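Local coordinates for phenylacetic acid degradation-related protein (Ralstonia eutropha JMP134, PDB 2PIM) that probably hydrolyses fatty acyl-CoA thioesters, as a putative thioesterase of the hotdog-fold superfamily, at residues A16-P19 with A20-T24. Sequence-based numbering, arbitrary orientation.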
loop_
_atom_site.group_PDB
_atom_site.type_symbol
_atom_site.label_atom_id
_atom_site.label_comp_id
_atom_site.label_asym_id
_atom_site.label_seq_id
_atom_site.Cartn_x
_atom_site.Cartn_y
_atom_site.Cartn_z
ATOM N N ALA A 16 14.964 14.167 15.329
ATOM C CA ALA A 16 14.568 14.350 13.945
ATOM C C ALA A 16 13.100 13.926 13.796
ATOM O O ALA A 16 12.601 13.082 14.568
ATOM C CB ALA A 16 15.453 13.526 13.007
ATOM N N PRO A 17 12.400 14.535 12.818
ATOM C CA PRO A 17 10.975 14.261 12.591
ATOM C C PRO A 17 10.690 12.848 12.081
ATOM O O PRO A 17 11.380 12.335 11.182
ATOM C CB PRO A 17 10.581 15.309 11.541
ATOM C CG PRO A 17 11.866 15.623 10.814
ATOM C CD PRO A 17 12.921 15.553 11.874
ATOM N N VAL A 18 9.684 12.226 12.689
ATOM C CA VAL A 18 9.094 11.015 12.133
ATOM C C VAL A 18 8.429 11.452 10.831
ATOM O O VAL A 18 7.857 12.546 10.778
ATOM C CB VAL A 18 8.035 10.395 13.086
ATOM C CG1 VAL A 18 7.415 9.137 12.477
ATOM C CG2 VAL A 18 8.661 10.082 14.457
ATOM N N PRO A 19 8.516 10.622 9.775
ATOM C CA PRO A 19 7.798 10.946 8.539
ATOM C C PRO A 19 6.308 11.049 8.793
ATOM O O PRO A 19 5.780 10.257 9.561
ATOM C CB PRO A 19 8.083 9.750 7.630
ATOM C CG PRO A 19 9.277 9.067 8.230
ATOM C CD PRO A 19 9.262 9.358 9.679
ATOM N N ALA A 20 5.642 12.003 8.147
ATOM C CA ALA A 20 4.214 12.190 8.320
ATOM C C ALA A 20 3.432 10.893 8.097
ATOM O O ALA A 20 2.494 10.597 8.839
ATOM C CB ALA A 20 3.719 13.257 7.397
ATOM N N VAL A 21 3.826 10.108 7.098
ATOM C CA VAL A 21 3.100 8.880 6.775
ATOM C C VAL A 21 3.111 7.882 7.938
ATOM O O VAL A 21 2.118 7.198 8.180
ATOM C CB VAL A 21 3.578 8.237 5.418
ATOM C CG1 VAL A 21 5.078 7.818 5.439
ATOM C CG2 VAL A 21 2.688 7.052 5.044
ATOM N N ALA A 22 4.204 7.807 8.678
ATOM C CA ALA A 22 4.258 6.953 9.879
ATOM C C ALA A 22 3.283 7.403 10.965
ATOM O O ALA A 22 2.610 6.586 11.563
ATOM C CB ALA A 22 5.661 6.906 10.427
ATOM N N GLY A 23 3.191 8.701 11.206
ATOM C CA GLY A 23 2.084 9.262 11.982
ATOM C C GLY A 23 0.731 8.757 11.486
ATOM O O GLY A 23 -0.067 8.229 12.232
ATOM N N THR A 24 0.469 8.901 10.205
ATOM C CA THR A 24 -0.804 8.495 9.654
ATOM C C THR A 24 -1.095 7.009 9.937
ATOM O O THR A 24 -2.207 6.651 10.293
ATOM C CB THR A 24 -0.793 8.820 8.154
ATOM O OG1 THR A 24 -0.594 10.225 8.005
ATOM C CG2 THR A 24 -2.050 8.394 7.428
#
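Pro19, at the N-cap of helix 20-25, turns its carbonyl into the first turn, where Pro19 O accepts two weak hydrogen bonds. The one from Ala22 N spans 3.0 Å and is bent to 124° at the hydrogen. That from Gly23 N is longer, 3.4 Å to Pro19 O, but straighter at 163°. Val18 and Pro19 lie in extended, polyproline-like conformation, and the chain folds into the helix at Ala20. The next backbone bond, Thr24 N to Ala20 O at 3.0 Å, continues the helical pattern. Among the side chains, Val18 reaches forward with one branch: CG1, anti to the backbone N (chi1 179°), meets Ala22 CB at 3.5 Å, methyl against methyl. Ala22 CB also lies 3.5 Å from Pro19 O. The Pro19 ring touches the helix more loosely, its CB lying 4.2 Å from Val21 CG1 and its CD 4.4 Å from Ala22 CB. Tyr7 of helix 7-12 packs on Pro19 and hydrogen-bonds through OH to Pro17 O. This turn starts the short helix leading into strand 28-33 of the hotdog sheet, at the subunit interface: Pro52 and Phe49 of the second subunit pack on Pro19 and Val21, respectively, and its Ala48 O bonds Thr24 OG1. Between residues 16-19 and the helix, then, two weak amide bonds to Pro19 O join wholly apolar side-chain contacts.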